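Local coordinates for HMG-CoA Lyase (PDB 1YDO), which is a member of the HMGL-like family, built as a TIM barrel of eight parallel strands and paired with a second copy of itself, at residues V7-G13 with T228-A234; R139-V145 with E173-T179; L192-L196 with A222-I227. All coordinates share one frame; numbering follows the deposited sequence.

Contact 1 (V7-G13 with T228-A234)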
# COMPACT_ATOMS: atom_id res chain seq x y z
N VAL A 7 -14.75 -9.81 -8.36
CA VAL A 7 -13.42 -9.84 -8.92
C VAL A 7 -12.68 -11.09 -8.50
O VAL A 7 -12.56 -11.35 -7.32
CB VAL A 7 -12.62 -8.64 -8.47
CG1 VAL A 7 -11.14 -8.89 -8.71
CG2 VAL A 7 -13.07 -7.41 -9.25
N THR A 8 -12.20 -11.83 -9.49
CA THR A 8 -11.47 -13.06 -9.22
C THR A 8 -9.98 -12.83 -8.99
O THR A 8 -9.28 -12.29 -9.84
CB THR A 8 -11.65 -14.06 -10.37
OG1 THR A 8 -11.96 -13.35 -11.57
CG2 THR A 8 -12.79 -15.02 -10.05
N ILE A 9 -9.50 -13.26 -7.82
CA ILE A 9 -8.10 -13.12 -7.46
C ILE A 9 -7.42 -14.49 -7.51
O ILE A 9 -7.94 -15.48 -7.01
CB ILE A 9 -7.91 -12.58 -6.04
CG1 ILE A 9 -8.31 -13.63 -5.04
CG2 ILE A 9 -8.73 -11.32 -5.81
CD1 ILE A 9 -7.65 -13.43 -3.73
N LYS A 10 -6.22 -14.53 -8.10
CA LYS A 10 -5.47 -15.77 -8.23
C LYS A 10 -4.25 -15.83 -7.31
O LYS A 10 -3.41 -14.94 -7.31
CB LYS A 10 -5.06 -15.94 -9.69
CG LYS A 10 -6.26 -15.88 -10.63
CD LYS A 10 -5.94 -16.43 -12.01
CE LYS A 10 -7.21 -16.55 -12.84
NZ LYS A 10 -6.90 -17.09 -14.19
N GLU A 11 -4.16 -16.90 -6.53
CA GLU A 11 -3.04 -17.09 -5.61
C GLU A 11 -1.83 -17.68 -6.34
O GLU A 11 -1.97 -18.67 -7.05
CB GLU A 11 -3.45 -18.05 -4.49
CG GLU A 11 -2.32 -18.38 -3.54
CD GLU A 11 -1.83 -17.16 -2.78
OE1 GLU A 11 -0.61 -17.10 -2.50
OE2 GLU A 11 -2.64 -16.27 -2.45
N VAL A 12 -0.66 -17.07 -6.16
CA VAL A 12 0.56 -17.58 -6.80
C VAL A 12 1.68 -17.71 -5.77
O VAL A 12 2.86 -17.80 -6.13
CB VAL A 12 1.07 -16.68 -7.95
CG1 VAL A 12 0.07 -16.66 -9.07
CG2 VAL A 12 1.35 -15.27 -7.45
N GLY A 13 1.31 -17.71 -4.50
CA GLY A 13 2.29 -17.81 -3.43
C GLY A 13 3.12 -19.07 -3.44
O GLY A 13 4.36 -19.03 -3.39
N THR A 228 -10.73 -7.44 -13.82
CA THR A 228 -11.39 -8.06 -12.68
C THR A 228 -10.61 -9.29 -12.22
O THR A 228 -11.11 -10.09 -11.42
CB THR A 228 -12.84 -8.47 -13.03
OG1 THR A 228 -12.84 -9.40 -14.13
CG2 THR A 228 -13.67 -7.24 -13.43
N VAL A 229 -9.40 -9.43 -12.72
CA VAL A 229 -8.55 -10.54 -12.36
C VAL A 229 -7.24 -10.04 -11.78
O VAL A 229 -6.49 -9.30 -12.42
CB VAL A 229 -8.24 -11.41 -13.60
CG1 VAL A 229 -7.49 -12.66 -13.19
CG2 VAL A 229 -9.52 -11.75 -14.31
N PHE A 230 -6.95 -10.43 -10.55
CA PHE A 230 -5.72 -9.98 -9.94
C PHE A 230 -4.97 -11.10 -9.26
O PHE A 230 -5.55 -11.94 -8.58
CB PHE A 230 -6.02 -8.87 -8.95
CG PHE A 230 -6.53 -7.62 -9.60
CD1 PHE A 230 -5.64 -6.69 -10.13
CD2 PHE A 230 -7.90 -7.39 -9.71
CE1 PHE A 230 -6.11 -5.53 -10.76
CE2 PHE A 230 -8.38 -6.24 -10.33
CZ PHE A 230 -7.48 -5.30 -10.86
N ASP A 231 -3.66 -11.12 -9.47
CA ASP A 231 -2.80 -12.14 -8.89
C ASP A 231 -2.29 -11.66 -7.56
O ASP A 231 -2.00 -10.47 -7.40
CB ASP A 231 -1.63 -12.40 -9.82
CG ASP A 231 -2.04 -13.14 -11.07
OD1 ASP A 231 -1.20 -13.28 -11.98
OD2 ASP A 231 -3.21 -13.59 -11.14
N GLY A 232 -2.17 -12.58 -6.62
CA GLY A 232 -1.69 -12.23 -5.30
C GLY A 232 -0.85 -13.33 -4.66
O GLY A 232 -0.83 -14.45 -5.14
N SER A 233 -0.16 -13.00 -3.58
CA SER A 233 0.66 -13.98 -2.88
C SER A 233 0.33 -13.97 -1.39
O SER A 233 0.48 -12.95 -0.72
CB SER A 233 2.13 -13.65 -3.09
OG SER A 233 2.93 -14.54 -2.34
N ALA A 234 -0.14 -15.09 -0.85
CA ALA A 234 -0.49 -15.13 0.56
C ALA A 234 0.66 -14.60 1.44
O ALA A 234 1.80 -15.05 1.32
CB ALA A 234 -0.87 -16.55 0.97
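Val7-Gly13 and Thr228-Ala234 form a buried parallel strand pair, the seam where the first and last strands of the TIM barrel meet and close the cylinder. Strands 8-11 and 229-232 run 27° apart. Backbone bonds alternate along them: Phe230 N gives to Thr8 O, Lys10 N to Phe230 O at 2.7 Å, Gly232 N to Lys10 O, and Val12 N to Gly232 O at 2.8 Å. Thr8, Lys10, Val229 and Asp231 set out from the strands into the barrel, Ile9, Glu11 and Phe230 toward the surrounding helices. At the N-terminal end, Val7 CG1 lies in the plane of the Phe230 ring, at its edge, 3.7 Å from CD2. Phe230, large and apolar, suits the layer between strand and helix 215-225. At the other end, Glu11 has CG anti to the backbone N (chi1 176°) and bends at chi2 (64°), which carries the carboxylate over to the partner strand. Its OE1 takes Ala234 N on the syn lone pair at 2.6 Å, and Gly13 N at 2.8 Å from above the carboxylate plane. Inside the barrel, the CB of Lys10 passes 3.3 Å from Asp231 OD2, yet their charges pair with Glu173 and Arg139. One buried carboxylate thus joins the two backbone segments where they leave the strands, its rotation fixed by these N-H groups on OE1 and the Thr252 hydroxyl on OE2.

Contact 2 (R139-V145 with E173-T179)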
# COMPACT_ATOMS: atom_id res chain seq x y z
N ARG A 139 -2.75 -20.11 -19.83
CA ARG A 139 -2.66 -18.74 -19.38
C ARG A 139 -1.25 -18.26 -19.64
O ARG A 139 -0.30 -19.00 -19.41
CB ARG A 139 -2.96 -18.68 -17.89
CG ARG A 139 -3.00 -17.29 -17.34
CD ARG A 139 -2.80 -17.35 -15.85
NE ARG A 139 -3.19 -16.10 -15.21
CZ ARG A 139 -2.87 -15.76 -13.98
NH1 ARG A 139 -2.13 -16.59 -13.25
NH2 ARG A 139 -3.30 -14.61 -13.48
N ALA A 140 -1.11 -17.01 -20.09
CA ALA A 140 0.20 -16.44 -20.38
C ALA A 140 0.60 -15.39 -19.35
O ALA A 140 -0.22 -14.62 -18.86
CB ALA A 140 0.21 -15.83 -21.79
N TYR A 141 1.89 -15.38 -19.03
CA TYR A 141 2.46 -14.46 -18.06
C TYR A 141 3.43 -13.53 -18.76
O TYR A 141 4.60 -13.86 -18.90
CB TYR A 141 3.22 -15.25 -17.01
CG TYR A 141 2.59 -15.25 -15.65
CD1 TYR A 141 2.41 -14.06 -14.96
CD2 TYR A 141 2.18 -16.45 -15.05
CE1 TYR A 141 1.84 -14.05 -13.71
CE2 TYR A 141 1.60 -16.45 -13.79
CZ TYR A 141 1.44 -15.24 -13.13
OH TYR A 141 0.88 -15.21 -11.88
N LEU A 142 2.96 -12.38 -19.21
CA LEU A 142 3.85 -11.44 -19.87
C LEU A 142 4.48 -10.56 -18.78
O LEU A 142 3.78 -9.86 -18.06
CB LEU A 142 3.05 -10.58 -20.84
CG LEU A 142 3.78 -10.15 -22.11
CD1 LEU A 142 2.90 -9.18 -22.87
CD2 LEU A 142 5.10 -9.51 -21.76
N SER A 143 5.80 -10.60 -18.65
CA SER A 143 6.43 -9.81 -17.62
C SER A 143 7.09 -8.57 -18.16
O SER A 143 7.18 -8.37 -19.37
CB SER A 143 7.45 -10.63 -16.84
OG SER A 143 8.48 -11.06 -17.68
N THR A 144 7.55 -7.73 -17.23
CA THR A 144 8.22 -6.47 -17.51
C THR A 144 7.41 -5.56 -18.44
O THR A 144 7.98 -4.85 -19.27
CB THR A 144 9.64 -6.74 -18.07
OG1 THR A 144 10.41 -5.54 -18.03
CG2 THR A 144 9.58 -7.24 -19.49
N VAL A 145 6.09 -5.55 -18.28
CA VAL A 145 5.23 -4.73 -19.12
C VAL A 145 5.18 -3.28 -18.65
O VAL A 145 4.82 -2.39 -19.42
CB VAL A 145 3.79 -5.28 -19.20
CG1 VAL A 145 3.81 -6.71 -19.67
CG2 VAL A 145 3.12 -5.19 -17.86
N GLU A 173 -6.06 -16.22 -21.01
CA GLU A 173 -5.85 -15.04 -20.18
C GLU A 173 -4.41 -14.55 -20.26
O GLU A 173 -3.48 -15.34 -20.14
CB GLU A 173 -6.19 -15.38 -18.75
CG GLU A 173 -6.38 -14.19 -17.87
CD GLU A 173 -7.09 -14.56 -16.58
OE1 GLU A 173 -6.41 -15.02 -15.64
OE2 GLU A 173 -8.33 -14.42 -16.53
N LEU A 174 -4.23 -13.26 -20.44
CA LEU A 174 -2.90 -12.71 -20.51
C LEU A 174 -2.64 -11.92 -19.24
O LEU A 174 -3.20 -10.85 -19.03
CB LEU A 174 -2.78 -11.82 -21.73
CG LEU A 174 -1.41 -11.63 -22.35
CD1 LEU A 174 -1.51 -10.55 -23.41
CD2 LEU A 174 -0.40 -11.22 -21.30
N SER A 175 -1.77 -12.44 -18.37
CA SER A 175 -1.49 -11.76 -17.12
C SER A 175 -0.30 -10.84 -17.26
O SER A 175 0.83 -11.29 -17.40
CB SER A 175 -1.25 -12.79 -16.01
OG SER A 175 -0.93 -12.17 -14.79
N LEU A 176 -0.57 -9.53 -17.22
CA LEU A 176 0.47 -8.50 -17.33
C LEU A 176 1.07 -8.24 -15.96
O LEU A 176 0.35 -8.05 -15.00
CB LEU A 176 -0.15 -7.20 -17.84
CG LEU A 176 -1.09 -7.38 -19.03
CD1 LEU A 176 -1.76 -6.07 -19.32
CD2 LEU A 176 -0.31 -7.88 -20.23
N GLY A 177 2.39 -8.20 -15.89
CA GLY A 177 3.00 -7.98 -14.60
C GLY A 177 3.97 -6.83 -14.46
O GLY A 177 4.59 -6.36 -15.42
N ASP A 178 4.10 -6.37 -13.21
CA ASP A 178 5.00 -5.29 -12.85
C ASP A 178 6.19 -5.94 -12.16
O ASP A 178 6.25 -6.00 -10.94
CB ASP A 178 4.31 -4.33 -11.88
CG ASP A 178 5.17 -3.12 -11.55
OD1 ASP A 178 4.80 -2.36 -10.63
OD2 ASP A 178 6.22 -2.94 -12.21
N THR A 179 7.13 -6.42 -12.95
CA THR A 179 8.28 -7.08 -12.39
C THR A 179 9.07 -6.21 -11.41
O THR A 179 9.10 -6.50 -10.21
CB THR A 179 9.21 -7.57 -13.51
OG1 THR A 179 8.46 -8.40 -14.39
CG2 THR A 179 10.36 -8.36 -12.94
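Ser175 N to Ala140 O, at 2.7 Å and with a nearly straight N-H (168°), is the shortest of the bonds joining parallel strands 137-143 and 174-177. Ala140 N reaches Glu173 O at 2.9 Å, and Leu142 is held both ways, its N on Ser175 O and its O taking Gly177 N. The strands flank helix 156-169 in the chain, making a beta-alpha-beta unit of the TIM barrel. Leu142, Leu174 and Leu176 face outward, and the apolar side chains of the first two suit packing against helix 156-169: Leu174 CD2 approaches Leu142 CB to 3.5 Å, and both leucines touch Ser163 of that helix. The inward face is polar. Arg139 and Glu173 lie side by side, pointing the same way, with guanidinium and carboxylate planes 66° apart. Their salt bridge, NE to OE1, is long at 3.4 Å, and each group has a stronger partner on the strands of contact 1, Asp231 for Arg139 and Lys10 for Glu173. The extended Arg139 chain, starting with CG anti to the backbone N (chi1 -176°), brings its guanidinium beside Ser175, whose OG sits over one face, 3.6 Å from NH2. Ser175 OG also touches Tyr141 CE1, and bonds Asp231. Past the strand end, Thr144 N gives to Thr179 OG1 at 3.1 Å, and Val145 CG2 packs on Leu176 CB at 3.8 Å. Inside the barrel these charges form an alternating network, in which each probably stabilises the ionised state of its neighbours.

Contact 3 (L192-L196 with A222-I227)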
# COMPACT_ATOMS: atom_id res chain seq x y z
N LEU A 192 -3.39 0.33 -19.62
CA LEU A 192 -4.64 -0.40 -19.76
C LEU A 192 -5.57 0.26 -20.77
O LEU A 192 -6.43 -0.38 -21.36
CB LEU A 192 -5.35 -0.54 -18.42
CG LEU A 192 -4.71 -1.54 -17.46
CD1 LEU A 192 -5.46 -1.53 -16.15
CD2 LEU A 192 -4.73 -2.92 -18.07
N GLU A 193 -5.39 1.56 -20.97
CA GLU A 193 -6.21 2.30 -21.91
C GLU A 193 -5.90 1.82 -23.32
O GLU A 193 -6.81 1.60 -24.12
CB GLU A 193 -5.88 3.79 -21.82
CG GLU A 193 -6.86 4.71 -22.52
CD GLU A 193 -8.11 4.98 -21.68
OE1 GLU A 193 -9.07 4.16 -21.74
OE2 GLU A 193 -8.12 6.00 -20.93
N ALA A 194 -4.62 1.66 -23.63
CA ALA A 194 -4.17 1.22 -24.94
C ALA A 194 -4.43 -0.26 -25.17
O ALA A 194 -4.71 -0.68 -26.29
CB ALA A 194 -2.68 1.51 -25.11
N LEU A 195 -4.33 -1.05 -24.10
CA LEU A 195 -4.58 -2.48 -24.21
C LEU A 195 -6.07 -2.79 -24.27
O LEU A 195 -6.54 -3.42 -25.22
CB LEU A 195 -3.95 -3.23 -23.02
CG LEU A 195 -2.43 -3.47 -23.08
CD1 LEU A 195 -1.94 -3.91 -21.72
CD2 LEU A 195 -2.09 -4.52 -24.14
N LEU A 196 -6.82 -2.34 -23.27
CA LEU A 196 -8.26 -2.61 -23.24
C LEU A 196 -8.98 -2.21 -24.52
O LEU A 196 -10.09 -2.67 -24.78
CB LEU A 196 -8.92 -1.91 -22.05
CG LEU A 196 -8.61 -2.53 -20.69
CD1 LEU A 196 -9.25 -1.70 -19.59
CD2 LEU A 196 -9.10 -3.97 -20.66
N ALA A 222 -6.86 0.02 -11.92
CA ALA A 222 -7.25 -1.08 -12.77
C ALA A 222 -8.73 -1.43 -12.54
O ALA A 222 -9.49 -1.60 -13.49
CB ALA A 222 -6.37 -2.29 -12.50
N LEU A 223 -9.14 -1.54 -11.28
CA LEU A 223 -10.53 -1.85 -11.00
C LEU A 223 -11.45 -0.88 -11.71
O LEU A 223 -12.56 -1.23 -12.11
CB LEU A 223 -10.80 -1.80 -9.50
CG LEU A 223 -10.51 -3.08 -8.75
CD1 LEU A 223 -10.56 -2.78 -7.27
CD2 LEU A 223 -11.50 -4.16 -9.12
N GLN A 224 -10.97 0.35 -11.87
CA GLN A 224 -11.75 1.38 -12.53
C GLN A 224 -11.75 1.23 -14.04
O GLN A 224 -12.70 1.64 -14.71
CB GLN A 224 -11.19 2.75 -12.19
CG GLN A 224 -11.47 3.23 -10.78
CD GLN A 224 -10.85 4.60 -10.52
OE1 GLN A 224 -11.09 5.21 -9.47
NE2 GLN A 224 -10.05 5.08 -11.46
N MSE A 225 -10.69 0.65 -14.59
CA MSE A 225 -10.60 0.45 -16.02
C MSE A 225 -11.42 -0.74 -16.48
O MSE A 225 -11.79 -0.82 -17.65
CB MSE A 225 -9.15 0.25 -16.46
CG MSE A 225 -8.24 1.45 -16.20
SE MSE A 225 -8.82 3.05 -17.15
CE MSE A 225 -8.99 2.22 -18.91
N GLY A 226 -11.68 -1.69 -15.58
CA GLY A 226 -12.46 -2.87 -15.93
C GLY A 226 -11.84 -4.23 -15.61
O GLY A 226 -12.54 -5.24 -15.58
N ILE A 227 -10.53 -4.28 -15.41
CA ILE A 227 -9.87 -5.54 -15.09
C ILE A 227 -10.55 -6.12 -13.85
O ILE A 227 -10.89 -5.39 -12.94
CB ILE A 227 -8.35 -5.32 -14.79
CG1 ILE A 227 -7.56 -5.15 -16.08
CG2 ILE A 227 -7.80 -6.51 -14.05
CD1 ILE A 227 -7.80 -3.87 -16.77
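With CG anti to the carbonyl carbon (chi1 -74°) and an extended chi2, Leu192 thrusts its two methyls straight at Ile227. Ile227 answers with a chi2 of 71° that turns CD1 to them, so the two side chains meet tip to tip, CD1 to CD1 at 3.4 Å. The same Leu192 methyl rests on Ala222 CB at 3.8 Å, where a small residue admits the branched tip. One turn on, Leu196 CD1 touches Met225 CB at 3.7 Å and Ile227 CD1 at 3.8 Å. The segments lie on helices 185-196 and 215-225, neighbours in the outer layer of the TIM barrel; on the strand side, Leu192 and Ala222 both reach Leu206 of strand 204-207. Gly226, directly after the second helix, has a phi of 127°, a conformation suited to glycine, while its N still bonds Ala222 O at 3.0 Å. That turn brings Ile227 in toward Leu192 and Leu196. Toward the more open side, the selenomethionine at Met225 folds at chi2 and chi3 and crosses Glu193 at about a right angle, its CE 3.4 Å from OE1. It is the carboxylate oxygen of Glu193 that does the touching, and a charged residue suits so exposed a position.

Overall arrangement
All three contacts belong to one TIM barrel. Contact 1 is the closure, and its segments enclose more than two thirds of the chain; contacts 2 and 3 lie inside that loop, in series. Contacts 1 and 2 lie in the strand wall with centres about 13 Å apart, on either side of strand 204-207, and their inward charges meet in the interior. Contact 3 sits in the helical layer, its centre about 17 Å from contact 1 and 14 Å from contact 2. Helices 215-225 and 185-196 pack on the outward faces of strands 229-232 and 174-177, Ala222 and Leu223 on Phe230, Leu195 on Leu176. At the dimer interface, Gln224 of contact 3 bonds Gln224 of the second subunit.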